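Local coordinates for restriction endonuclease (Mycobacterium sp., PDB 4F0Q), which cleaves DNA that carries methylated cytosine, acting as a tetrameric modification-dependent restriction endonuclease whose N-terminal region probably reads the modified base, at residues I85-S90 / L156-A161; G116-S121 / F201-L206; I183-E188 / D207-S212. One frame throughout, in Å; residues are numbered along the deposited sequence.

Contact 1 (I85-S90 / L156-A161)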
ATOM      1  N   ILE A  85       8.766  35.027  -9.260  1.00 18.68           N
ATOM      2  CA  ILE A  85       8.171  35.356  -7.973  1.00 15.87           C
ATOM      3  C   ILE A  85       9.137  34.987  -6.852  1.00 16.76           C
ATOM      4  O   ILE A  85       9.477  33.818  -6.671  1.00 22.06           O
ATOM      5  CB  ILE A  85       6.824  34.646  -7.760  1.00 16.21           C
ATOM      6  CG1 ILE A  85       5.778  35.186  -8.737  1.00 16.81           C
ATOM      7  CG2 ILE A  85       6.346  34.831  -6.328  1.00 17.63           C
ATOM      8  CD1 ILE A  85       4.405  34.587  -8.550  1.00 13.31           C
ATOM      9  N   ALA A  86       9.584  35.996  -6.112  1.00 19.19           N
ATOM     10  CA  ALA A  86      10.529  35.792  -5.022  1.00 18.28           C
ATOM     11  C   ALA A  86       9.799  35.669  -3.692  1.00 18.39           C
ATOM     12  O   ALA A  86       9.123  36.600  -3.257  1.00 21.56           O
ATOM     13  CB  ALA A  86      11.532  36.934  -4.975  1.00 18.11           C
ATOM     14  N   ILE A  87       9.940  34.516  -3.048  1.00 17.59           N
ATOM     15  CA  ILE A  87       9.246  34.249  -1.794  1.00 16.10           C
ATOM     16  C   ILE A  87      10.205  34.187  -0.607  1.00 18.11           C
ATOM     17  O   ILE A  87      11.188  33.448  -0.624  1.00 20.04           O
ATOM     18  CB  ILE A  87       8.425  32.944  -1.875  1.00 17.06           C
ATOM     19  CG1 ILE A  87       7.210  33.141  -2.783  1.00 14.74           C
ATOM     20  CG2 ILE A  87       7.979  32.498  -0.494  1.00 18.22           C
ATOM     21  CD1 ILE A  87       6.411  31.879  -3.012  1.00 21.67           C
ATOM     22  N   ARG A  88       9.911  34.981   0.418  1.00 21.53           N
ATOM     23  CA  ARG A  88      10.710  35.000   1.635  1.00 23.60           C
ATOM     24  C   ARG A  88       9.903  34.452   2.806  1.00 21.97           C
ATOM     25  O   ARG A  88       8.971  35.096   3.289  1.00 25.28           O
ATOM     26  CB  ARG A  88      11.187  36.420   1.939  1.00 22.56           C
ATOM     27  CG  ARG A  88      11.945  36.561   3.247  1.00 22.94           C
ATOM     28  CD  ARG A  88      12.450  37.980   3.426  1.00 28.28           C
ATOM     29  NE  ARG A  88      13.009  38.205   4.755  1.00 41.56           N
ATOM     30  CZ  ARG A  88      13.537  39.357   5.155  1.00 37.90           C
ATOM     31  NH1 ARG A  88      13.581  40.391   4.326  1.00 33.11           N
ATOM     32  NH2 ARG A  88      14.022  39.474   6.383  1.00 45.40           N
ATOM     33  N   SER A  89      10.264  33.256   3.254  1.00 20.92           N
ATOM     34  CA  SER A  89       9.544  32.596   4.334  1.00 23.14           C
ATOM     35  C   SER A  89      10.230  32.829   5.673  1.00 25.07           C
ATOM     36  O   SER A  89      11.452  32.940   5.746  1.00 23.15           O
ATOM     37  CB  SER A  89       9.419  31.096   4.057  1.00 23.50           C
ATOM     38  OG  SER A  89       8.634  30.456   5.049  1.00 29.79           O
ATOM     39  N   SER A  90       9.429  32.900   6.730  1.00 32.40           N
ATOM     40  CA  SER A  90       9.941  33.113   8.076  1.00 36.12           C
ATOM     41  C   SER A  90       8.867  32.741   9.092  1.00 46.43           C
ATOM     42  O   SER A  90       7.678  32.939   8.839  1.00 51.00           O
ATOM     43  CB  SER A  90      10.359  34.575   8.258  1.00 43.18           C
ATOM     44  OG  SER A  90       9.258  35.448   8.081  1.00 49.64           O
ATOM     45  N   LEU A 156       9.220  30.137  -9.134  1.00 17.12           N
ATOM     46  CA  LEU A 156       9.120  30.513  -7.728  1.00 18.91           C
ATOM     47  C   LEU A 156      10.431  30.264  -6.989  1.00 16.05           C
ATOM     48  O   LEU A 156      10.687  29.160  -6.507  1.00 16.97           O
ATOM     49  CB  LEU A 156       7.967  29.775  -7.039  1.00 20.27           C
ATOM     50  CG  LEU A 156       6.615  30.494  -6.993  1.00 15.13           C
ATOM     51  CD1 LEU A 156       6.049  30.713  -8.390  1.00 13.56           C
ATOM     52  CD2 LEU A 156       5.630  29.726  -6.126  1.00 14.47           C
ATOM     53  N   PHE A 157      11.257  31.303  -6.911  1.00 17.33           N
ATOM     54  CA  PHE A 157      12.523  31.233  -6.192  1.00 17.70           C
ATOM     55  C   PHE A 157      12.286  31.350  -4.694  1.00 16.52           C
ATOM     56  O   PHE A 157      11.894  32.406  -4.198  1.00 17.31           O
ATOM     57  CB  PHE A 157      13.471  32.334  -6.668  1.00 13.64           C
ATOM     58  CG  PHE A 157      14.219  31.989  -7.922  1.00 17.43           C
ATOM     59  CD1 PHE A 157      13.539  31.691  -9.091  1.00 17.33           C
ATOM     60  CD2 PHE A 157      15.603  31.970  -7.935  1.00 21.75           C
ATOM     61  CE1 PHE A 157      14.226  31.372 -10.246  1.00 21.52           C
ATOM     62  CE2 PHE A 157      16.296  31.655  -9.089  1.00 21.84           C
ATOM     63  CZ  PHE A 157      15.607  31.356 -10.245  1.00 24.05           C
ATOM     64  N   LEU A 158      12.526  30.258  -3.980  1.00 13.65           N
ATOM     65  CA  LEU A 158      12.255  30.211  -2.551  1.00 15.98           C
ATOM     66  C   LEU A 158      13.436  30.700  -1.721  1.00 15.63           C
ATOM     67  O   LEU A 158      14.587  30.376  -2.005  1.00 13.97           O
ATOM     68  CB  LEU A 158      11.867  28.792  -2.130  1.00 13.99           C
ATOM     69  CG  LEU A 158      10.682  28.191  -2.888  1.00 15.77           C
ATOM     70  CD1 LEU A 158      10.400  26.772  -2.424  1.00 14.13           C
ATOM     71  CD2 LEU A 158       9.447  29.065  -2.732  1.00 19.15           C
ATOM     72  N   PHE A 159      13.134  31.492  -0.699  1.00 17.95           N
ATOM     73  CA  PHE A 159      14.137  31.947   0.253  1.00 15.93           C
ATOM     74  C   PHE A 159      13.577  31.844   1.664  1.00 15.68           C
ATOM     75  O   PHE A 159      12.369  31.967   1.865  1.00 17.80           O
ATOM     76  CB  PHE A 159      14.547  33.393  -0.037  1.00 16.19           C
ATOM     77  CG  PHE A 159      15.216  33.581  -1.368  1.00 15.96           C
ATOM     78  CD1 PHE A 159      16.586  33.418  -1.497  1.00 17.18           C
ATOM     79  CD2 PHE A 159      14.479  33.928  -2.487  1.00 15.48           C
ATOM     80  CE1 PHE A 159      17.205  33.592  -2.719  1.00 14.37           C
ATOM     81  CE2 PHE A 159      15.093  34.103  -3.712  1.00 15.44           C
ATOM     82  CZ  PHE A 159      16.459  33.934  -3.828  1.00 17.53           C
ATOM     83  N   ARG A 160      14.445  31.615   2.644  1.00 16.48           N
ATOM     84  CA  ARG A 160      13.995  31.617   4.036  1.00 19.51           C
ATOM     85  C   ARG A 160      14.980  32.300   4.983  1.00 19.45           C
ATOM     86  O   ARG A 160      16.177  32.032   4.948  1.00 20.17           O
ATOM     87  CB  ARG A 160      13.662  30.200   4.519  1.00 19.57           C
ATOM     88  CG  ARG A 160      14.812  29.211   4.447  1.00 20.39           C
ATOM     89  CD  ARG A 160      14.369  27.832   4.908  1.00 21.15           C
ATOM     90  NE  ARG A 160      15.387  26.813   4.668  1.00 24.55           N
ATOM     91  CZ  ARG A 160      15.231  25.524   4.950  1.00 20.92           C
ATOM     92  NH1 ARG A 160      14.097  25.094   5.485  1.00 23.69           N
ATOM     93  NH2 ARG A 160      16.207  24.663   4.700  1.00 19.05           N
ATOM     94  N   ALA A 161      14.462  33.188   5.825  1.00 24.86           N
ATOM     95  CA  ALA A 161      15.288  33.900   6.795  1.00 25.77           C
ATOM     96  C   ALA A 161      15.892  32.935   7.811  1.00 26.74           C
ATOM     97  O   ALA A 161      15.182  32.374   8.644  1.00 38.75           O
ATOM     98  CB  ALA A 161      14.472  34.972   7.501  1.00 29.89           C
TER
HETATM   99  O   HOH W   1       9.280  31.918  -4.747  1.00 28.84           O

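Contact 2 (G116-S121 / F201-L206)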
ATOM      1  N   GLY A 116      -0.504  31.408   1.739  1.00 14.62           N
ATOM      2  CA  GLY A 116      -0.600  32.738   1.164  1.00 17.17           C
ATOM      3  C   GLY A 116      -0.511  33.887   2.152  1.00 19.76           C
ATOM      4  O   GLY A 116      -0.134  33.701   3.309  1.00 18.80           O
ATOM      5  N   ASP A 117      -0.869  35.083   1.692  1.00 19.57           N
ATOM      6  CA  ASP A 117      -0.737  36.287   2.507  1.00 18.90           C
ATOM      7  C   ASP A 117      -2.083  36.859   2.947  1.00 17.82           C
ATOM      8  O   ASP A 117      -2.169  38.023   3.339  1.00 23.94           O
ATOM      9  CB  ASP A 117       0.061  37.358   1.758  1.00 18.41           C
ATOM     10  CG  ASP A 117      -0.708  37.951   0.593  1.00 19.05           C
ATOM     11  OD1 ASP A 117      -1.484  37.214  -0.050  1.00 23.24           O
ATOM     12  OD2 ASP A 117      -0.539  39.160   0.323  1.00 20.66           O
ATOM     13  N   HIS A 118      -3.131  36.045   2.877  1.00 17.67           N
ATOM     14  CA  HIS A 118      -4.445  36.467   3.348  1.00 19.14           C
ATOM     15  C   HIS A 118      -4.399  36.653   4.860  1.00 19.68           C
ATOM     16  O   HIS A 118      -3.833  35.829   5.579  1.00 20.46           O
ATOM     17  CB  HIS A 118      -5.510  35.438   2.968  1.00 19.55           C
ATOM     18  CG  HIS A 118      -6.914  35.946   3.083  1.00 15.98           C
ATOM     19  ND1 HIS A 118      -7.671  36.291   1.984  1.00 19.17           N
ATOM     20  CD2 HIS A 118      -7.697  36.168   4.164  1.00 16.13           C
ATOM     21  CE1 HIS A 118      -8.861  36.701   2.383  1.00 19.41           C
ATOM     22  NE2 HIS A 118      -8.904  36.636   3.703  1.00 16.64           N
ATOM     23  N   LYS A 119      -4.990  37.741   5.339  1.00 22.68           N
ATOM     24  CA  LYS A 119      -4.936  38.083   6.754  1.00 21.88           C
ATOM     25  C   LYS A 119      -6.318  38.007   7.399  1.00 22.31           C
ATOM     26  O   LYS A 119      -7.331  38.038   6.700  1.00 26.14           O
ATOM     27  CB  LYS A 119      -4.336  39.482   6.932  1.00 24.19           C
ATOM     28  CG  LYS A 119      -2.871  39.579   6.533  1.00 26.28           C
ATOM     29  CD  LYS A 119      -2.283  40.928   6.915  1.00 35.81           C
ATOM     30  CE  LYS A 119      -0.804  41.002   6.571  1.00 46.96           C
ATOM     31  NZ  LYS A 119      -0.209  42.309   6.966  1.00 61.53           N
ATOM     32  N   PRO A 120      -6.366  37.888   8.737  1.00 19.35           N
ATOM     33  CA  PRO A 120      -7.643  37.883   9.458  1.00 22.54           C
ATOM     34  C   PRO A 120      -8.472  39.145   9.215  1.00 27.63           C
ATOM     35  O   PRO A 120      -9.700  39.091   9.277  1.00 29.41           O
ATOM     36  CB  PRO A 120      -7.210  37.822  10.924  1.00 20.86           C
ATOM     37  CG  PRO A 120      -5.900  37.131  10.893  1.00 21.06           C
ATOM     38  CD  PRO A 120      -5.232  37.586   9.630  1.00 19.33           C
ATOM     39  N   SER A 121      -7.805  40.262   8.939  1.00 27.22           N
ATOM     40  CA  SER A 121      -8.492  41.534   8.737  1.00 26.41           C
ATOM     41  C   SER A 121      -8.853  41.775   7.275  1.00 24.08           C
ATOM     42  O   SER A 121      -9.480  42.780   6.942  1.00 30.88           O
ATOM     43  CB  SER A 121      -7.635  42.690   9.258  1.00 31.01           C
ATOM     44  OG  SER A 121      -6.392  42.746   8.579  1.00 31.51           O
ATOM     45  N   PHE A 201      -9.984  32.709   9.162  1.00 20.05           N
ATOM     46  CA  PHE A 201      -9.956  33.350   7.851  1.00 15.59           C
ATOM     47  C   PHE A 201      -9.560  32.389   6.734  1.00 14.87           C
ATOM     48  O   PHE A 201      -8.763  31.478   6.950  1.00 15.46           O
ATOM     49  CB  PHE A 201      -8.998  34.547   7.871  1.00 19.72           C
ATOM     50  CG  PHE A 201      -7.572  34.181   8.176  1.00 17.19           C
ATOM     51  CD1 PHE A 201      -7.139  34.047   9.485  1.00 13.47           C
ATOM     52  CD2 PHE A 201      -6.660  33.977   7.152  1.00 17.15           C
ATOM     53  CE1 PHE A 201      -5.830  33.711   9.767  1.00 16.19           C
ATOM     54  CE2 PHE A 201      -5.348  33.641   7.429  1.00 15.60           C
ATOM     55  CZ  PHE A 201      -4.933  33.509   8.737  1.00 14.23           C
ATOM     56  N   PRO A 202     -10.116  32.594   5.530  1.00 15.94           N
ATOM     57  CA  PRO A 202      -9.731  31.794   4.363  1.00 14.88           C
ATOM     58  C   PRO A 202      -8.316  32.132   3.916  1.00 15.49           C
ATOM     59  O   PRO A 202      -7.791  33.179   4.289  1.00 19.96           O
ATOM     60  CB  PRO A 202     -10.737  32.232   3.296  1.00 15.96           C
ATOM     61  CG  PRO A 202     -11.130  33.608   3.697  1.00 15.09           C
ATOM     62  CD  PRO A 202     -11.150  33.590   5.197  1.00 20.55           C
ATOM     63  N   ASN A 203      -7.715  31.250   3.125  1.00 18.26           N
ATOM     64  CA  ASN A 203      -6.348  31.427   2.653  1.00 15.42           C
ATOM     65  C   ASN A 203      -6.030  30.399   1.574  1.00 15.02           C
ATOM     66  O   ASN A 203      -6.799  29.461   1.348  1.00 13.34           O
ATOM     67  CB  ASN A 203      -5.358  31.299   3.815  1.00 12.19           C
ATOM     68  CG  ASN A 203      -3.991  31.875   3.488  1.00 12.77           C
ATOM     69  OD1 ASN A 203      -3.855  32.724   2.607  1.00 11.48           O
ATOM     70  ND2 ASN A 203      -2.970  31.414   4.198  1.00 17.81           N
ATOM     71  N   LEU A 204      -4.894  30.580   0.908  1.00 17.18           N
ATOM     72  CA  LEU A 204      -4.461  29.654  -0.128  1.00 15.22           C
ATOM     73  C   LEU A 204      -3.289  28.807   0.354  1.00 15.64           C
ATOM     74  O   LEU A 204      -2.290  29.333   0.842  1.00 17.33           O
ATOM     75  CB  LEU A 204      -4.075  30.415  -1.397  1.00 15.94           C
ATOM     76  CG  LEU A 204      -5.147  31.331  -1.992  1.00 14.31           C
ATOM     77  CD1 LEU A 204      -4.642  31.979  -3.270  1.00 16.18           C
ATOM     78  CD2 LEU A 204      -6.434  30.565  -2.248  1.00 13.85           C
ATOM     79  N   SER A 205      -3.428  27.492   0.221  1.00 15.88           N
ATOM     80  CA  SER A 205      -2.364  26.561   0.572  1.00 14.36           C
ATOM     81  C   SER A 205      -1.780  25.956  -0.699  1.00 16.00           C
ATOM     82  O   SER A 205      -2.512  25.439  -1.543  1.00 17.90           O
ATOM     83  CB  SER A 205      -2.896  25.459   1.490  1.00 19.40           C
ATOM     84  OG  SER A 205      -1.861  24.576   1.883  1.00 23.83           O
ATOM     85  N   LEU A 206      -0.461  26.024  -0.834  1.00 15.29           N
ATOM     86  CA  LEU A 206       0.200  25.618  -2.069  1.00 16.50           C
ATOM     87  C   LEU A 206       1.218  24.496  -1.876  1.00 15.84           C
ATOM     88  O   LEU A 206       2.097  24.576  -1.015  1.00 16.89           O
ATOM     89  CB  LEU A 206       0.881  26.820  -2.738  1.00 18.26           C
ATOM     90  CG  LEU A 206       0.023  27.853  -3.479  1.00 15.83           C
ATOM     91  CD1 LEU A 206      -0.758  28.744  -2.525  1.00 14.85           C
ATOM     92  CD2 LEU A 206       0.890  28.695  -4.405  1.00 14.55           C
TER

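Contact 3 (I183-E188 / D207-S212)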
ATOM      1  N   ILE A 183       7.863  24.856  -8.751  1.00 14.99           N
ATOM      2  CA  ILE A 183       6.668  24.866  -9.584  1.00 13.81           C
ATOM      3  C   ILE A 183       5.451  24.713  -8.683  1.00 14.51           C
ATOM      4  O   ILE A 183       5.459  23.900  -7.760  1.00 13.85           O
ATOM      5  CB  ILE A 183       6.671  23.694 -10.585  1.00 13.41           C
ATOM      6  CG1 ILE A 183       7.975  23.666 -11.380  1.00 13.22           C
ATOM      7  CG2 ILE A 183       5.472  23.778 -11.519  1.00 11.29           C
ATOM      8  CD1 ILE A 183       8.047  22.540 -12.383  1.00 16.17           C
ATOM      9  N   ILE A 184       4.410  25.497  -8.940  1.00 11.34           N
ATOM     10  CA  ILE A 184       3.163  25.334  -8.209  1.00 14.36           C
ATOM     11  C   ILE A 184       2.500  24.026  -8.626  1.00 17.77           C
ATOM     12  O   ILE A 184       1.835  23.955  -9.661  1.00 16.40           O
ATOM     13  CB  ILE A 184       2.195  26.510  -8.449  1.00 14.17           C
ATOM     14  CG1 ILE A 184       2.840  27.824  -8.010  1.00 13.01           C
ATOM     15  CG2 ILE A 184       0.888  26.289  -7.701  1.00 15.23           C
ATOM     16  CD1 ILE A 184       1.932  29.024  -8.145  1.00 12.55           C
ATOM     17  N   GLU A 185       2.700  22.988  -7.821  1.00 17.47           N
ATOM     18  CA  GLU A 185       2.132  21.681  -8.117  1.00 20.75           C
ATOM     19  C   GLU A 185       0.651  21.644  -7.765  1.00 20.93           C
ATOM     20  O   GLU A 185      -0.151  21.042  -8.481  1.00 23.07           O
ATOM     21  CB  GLU A 185       2.879  20.576  -7.369  1.00 20.03           C
ATOM     22  CG  GLU A 185       2.384  19.177  -7.697  1.00 27.47           C
ATOM     23  CD  GLU A 185       3.114  18.103  -6.919  1.00 27.55           C
ATOM     24  OE1 GLU A 185       3.692  18.422  -5.859  1.00 29.95           O
ATOM     25  OE2 GLU A 185       3.114  16.939  -7.372  1.00 33.92           O
ATOM     26  N   ARG A 186       0.289  22.290  -6.663  1.00 17.20           N
ATOM     27  CA  ARG A 186      -1.116  22.357  -6.276  1.00 16.20           C
ATOM     28  C   ARG A 186      -1.445  23.669  -5.568  1.00 16.00           C
ATOM     29  O   ARG A 186      -0.601  24.244  -4.886  1.00 19.70           O
ATOM     30  CB  ARG A 186      -1.493  21.156  -5.402  1.00 17.13           C
ATOM     31  CG  ARG A 186      -2.991  20.953  -5.234  1.00 23.27           C
ATOM     32  CD  ARG A 186      -3.314  19.592  -4.635  1.00 21.53           C
ATOM     33  NE  ARG A 186      -2.792  19.445  -3.280  1.00 30.19           N
ATOM     34  CZ  ARG A 186      -3.051  18.408  -2.490  1.00 39.56           C
ATOM     35  NH1 ARG A 186      -3.832  17.425  -2.917  1.00 41.42           N
ATOM     36  NH2 ARG A 186      -2.533  18.355  -1.269  1.00 33.28           N
ATOM     37  N   LEU A 187      -2.671  24.147  -5.753  1.00 17.90           N
ATOM     38  CA  LEU A 187      -3.142  25.346  -5.069  1.00 17.82           C
ATOM     39  C   LEU A 187      -4.578  25.123  -4.616  1.00 17.86           C
ATOM     40  O   LEU A 187      -5.478  24.964  -5.440  1.00 20.65           O
ATOM     41  CB  LEU A 187      -3.050  26.569  -5.988  1.00 17.86           C
ATOM     42  CG  LEU A 187      -3.236  27.956  -5.359  1.00 19.15           C
ATOM     43  CD1 LEU A 187      -2.433  28.995  -6.124  1.00 17.39           C
ATOM     44  CD2 LEU A 187      -4.703  28.364  -5.307  1.00 17.00           C
ATOM     45  N   GLU A 188      -4.793  25.115  -3.305  1.00 18.95           N
ATOM     46  CA  GLU A 188      -6.111  24.811  -2.760  1.00 21.00           C
ATOM     47  C   GLU A 188      -6.585  25.807  -1.706  1.00 20.48           C
ATOM     48  O   GLU A 188      -5.799  26.581  -1.161  1.00 13.84           O
ATOM     49  CB  GLU A 188      -6.138  23.387  -2.197  1.00 20.06           C
ATOM     50  CG  GLU A 188      -4.983  23.064  -1.269  1.00 25.42           C
ATOM     51  CD  GLU A 188      -4.886  21.583  -0.956  1.00 31.61           C
ATOM     52  OE1 GLU A 188      -3.848  21.157  -0.405  1.00 36.48           O
ATOM     53  OE2 GLU A 188      -5.846  20.845  -1.263  1.00 31.55           O
ATOM     54  N   ASP A 207       1.078  23.450  -2.685  1.00 14.12           N
ATOM     55  CA  ASP A 207       2.091  22.412  -2.803  1.00 15.62           C
ATOM     56  C   ASP A 207       3.072  22.809  -3.893  1.00 18.43           C
ATOM     57  O   ASP A 207       2.712  22.871  -5.075  1.00 14.48           O
ATOM     58  CB  ASP A 207       1.457  21.065  -3.153  1.00 17.89           C
ATOM     59  CG  ASP A 207       0.716  20.446  -1.987  1.00 23.88           C
ATOM     60  OD1 ASP A 207       1.149  20.643  -0.833  1.00 25.90           O
ATOM     61  OD2 ASP A 207      -0.296  19.757  -2.228  1.00 27.69           O
ATOM     62  N   LEU A 208       4.309  23.083  -3.487  1.00 18.20           N
ATOM     63  CA  LEU A 208       5.352  23.513  -4.409  1.00 18.99           C
ATOM     64  C   LEU A 208       6.384  22.415  -4.623  1.00 15.40           C
ATOM     65  O   LEU A 208       6.787  21.729  -3.680  1.00 15.55           O
ATOM     66  CB  LEU A 208       6.043  24.776  -3.887  1.00 16.53           C
ATOM     67  CG  LEU A 208       5.162  25.996  -3.618  1.00 13.16           C
ATOM     68  CD1 LEU A 208       5.999  27.144  -3.081  1.00 15.86           C
ATOM     69  CD2 LEU A 208       4.420  26.413  -4.876  1.00 13.67           C
ATOM     70  N   ALA A 209       6.813  22.260  -5.870  1.00 16.64           N
ATOM     71  CA  ALA A 209       7.813  21.263  -6.224  1.00 14.26           C
ATOM     72  C   ALA A 209       9.129  21.930  -6.603  1.00 15.34           C
ATOM     73  O   ALA A 209       9.250  22.518  -7.678  1.00 16.81           O
ATOM     74  CB  ALA A 209       7.310  20.396  -7.368  1.00 15.36           C
ATOM     75  N   VAL A 210      10.111  21.844  -5.713  1.00 13.73           N
ATOM     76  CA  VAL A 210      11.437  22.385  -5.984  1.00 15.15           C
ATOM     77  C   VAL A 210      12.139  21.525  -7.029  1.00 13.31           C
ATOM     78  O   VAL A 210      12.364  20.336  -6.814  1.00 14.47           O
ATOM     79  CB  VAL A 210      12.295  22.448  -4.709  1.00 13.26           C
ATOM     80  CG1 VAL A 210      13.683  22.978  -5.029  1.00 13.47           C
ATOM     81  CG2 VAL A 210      11.619  23.316  -3.661  1.00 17.30           C
ATOM     82  N   VAL A 211      12.480  22.133  -8.161  1.00 15.57           N
ATOM     83  CA  VAL A 211      13.052  21.396  -9.283  1.00 13.19           C
ATOM     84  C   VAL A 211      14.513  21.008  -9.067  1.00 15.21           C
ATOM     85  O   VAL A 211      15.291  21.762  -8.482  1.00 12.81           O
ATOM     86  CB  VAL A 211      12.926  22.184 -10.608  1.00 13.89           C
ATOM     87  CG1 VAL A 211      11.468  22.318 -11.008  1.00 12.89           C
ATOM     88  CG2 VAL A 211      13.576  23.554 -10.482  1.00 15.89           C
ATOM     89  N   SER A 212      14.872  19.820  -9.543  1.00 14.91           N
ATOM     90  CA  SER A 212      16.252  19.356  -9.498  1.00 14.21           C
ATOM     91  C   SER A 212      17.124  20.248 -10.373  1.00 15.77           C
ATOM     92  O   SER A 212      16.714  20.658 -11.459  1.00 16.73           O
ATOM     93  CB  SER A 212      16.343  17.905  -9.970  1.00 15.90           C
ATOM     94  OG  SER A 212      17.686  17.453  -9.975  1.00 20.38           O
TER

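Contact 1 (I85-S90 / L156-A161)
Phe157 O is gripped from two directions: Ile87 N donates to it over 3.1 Å in an almost straight bond (176° at the hydrogen), and a water adds a weak one. The same water donates to Ile85 O, bridging two carbonyls where the direct link from Phe157 N to Ile85 O is weak. Farther along, the ladder tightens, with Phe159 N to Ile87 O and Ser89 N to Phe159 O both at 2.8 Å, before Ala161 N closes it on Ser89 O. Five in-register pairs and strand directions only 25° apart identify a parallel ladder.

On one face, Leu158 CD2 lies 4.1 Å from Ile87 CB, the two side chains running alongside each other and pointing the same way. With CG1 of Ile87 anti to the carbonyl carbon (chi1 -71°), its CD1 is carried over to Leu156 CD2 at 3.9 Å, the two side chains crossing. On the other face the ring of Phe159 turns its edge to Ile87 O, which lies in the ring plane.

Arg88 and Ser89 find polar partners elsewhere, in Leu64 O and Asp103. Strand 67-69 flanks 85-89 on its far side, while strand 175-193 pairs with 156-166, so both segments are interior to the mixed sheet.

Contact 2 (G116-S121 / F201-L206)
Gly116 N donates to Leu204 O over 2.9 Å and so prolongs the pairing of strand 111-115 with strand 200-210 by one bond. Beyond it the chain leaves the ladder, and Asn203 takes over with its side chain. Its CG sits anti to the backbone N (chi1 -163°), which brings OD1 to the loop: His118 N gives it a weak bond of 3.4 Å, and Leu204 N within its own strand another weak one of 2.9 Å. Asn132 adds a further weak bond to OD1, while ND2 is satisfied by Gln192. Asp117 turns its carboxylate to Thr129 and to the backbone N atoms of Gly131 and Asn132.

The imidazole of His118 lies with one face over the Pro202 carbonyl, CD2 only 3.0 Å from Pro202 O, a contact without a hydrogen bond. Next along, Pro120 covers the Phe201 ring: CD stands 4.0 Å from the centroid and 16° off the normal, a CH-pi contact, and CG approaches CE1 of Phe201 to 3.6 Å.

Without a regular ladder, the loop leaving strand 111-115 continues along strand 200-210, that strand's antiparallel neighbour (173° between end-to-end directions), joined by one backbone bond, a weak bond to the Asn203 amide and a CH-pi contact of Pro120 on Phe201.

Contact 3 (I183-E188 / D207-S212)
Asp207 faces two residues at once, because the register slips by one between Ile184 and Arg186. Its carbonyl O receives both Glu185 N, in a weak bond of 2.7 Å bent to 129° at the hydrogen, and Arg186 N, in a straighter one of 3.0 Å that uses a lone pair in the carbonyl plane. Glu185 has helix-like backbone angles, as is usual at the first position of a classic bulge, and Asp207 N returns a bond to Arg186 O. Before the irregularity Ile183 and Ala209 form a hydrogen-bonded antiparallel pair, with 2.9 Å from Ile183 N to Ala209 O and 2.8 Å from Ala209 N to Ile183 O.

The bulge also brings Arg186 and Asp207 side by side. OD2 of Asp207 takes weak bonds from both NE (2.7 Å) and NH2 (2.8 Å) of Arg186, whose chain bends at chi3 to curl the guanidinium back; guanidinium and carboxylate planes are 29° apart. Glu188 lies over one face of that guanidinium, contributing charge only. Asp207 OD1 forms a salt bridge with Arg113 and a hydrogen bond with His111; the arginines probably offset the closeness of the carboxylates of Glu188 and Asp207.

Among the apolar groups, Leu208 CD2 meets Ile184 CG1 at 3.8 Å, the side chains pointing the same way, and Ile183 CD1 meets Val211 CG1 at 3.7 Å, nearly at right angles. Glu185 is paired with Arg260 and with Arg313 of the second subunit. The whole is a classic beta bulge in the long hairpin of strands 175-193 and 200-210, with a salt-bridge network beside the subunit interface.

How the contacts relate
All three contacts reach one mixed sheet in the N-terminal region, whose family belongs to the PUA clan, contact 2 through strand 200-210 with a loop laid along it. Contacts 1 and 3, with centres about 13 Å apart, share an apolar layer: Leu156 CD2 lies 3.7 Å from Leu208 CD2, and Leu158 also packs on Leu208 and Val210. Contacts 2 and 3 occupy successive parts of strand 200-210; their centres are about 18 Å apart, yet Ser205 N probably bonds to Glu188 O at 2.9 Å, and both touch the second subunit. Contacts 1 and 2 do not touch, their nearest atoms being about 5 Å apart. The magnesium site of Asp334, Gln355 and Ala356 belongs to the separate nuclease family region.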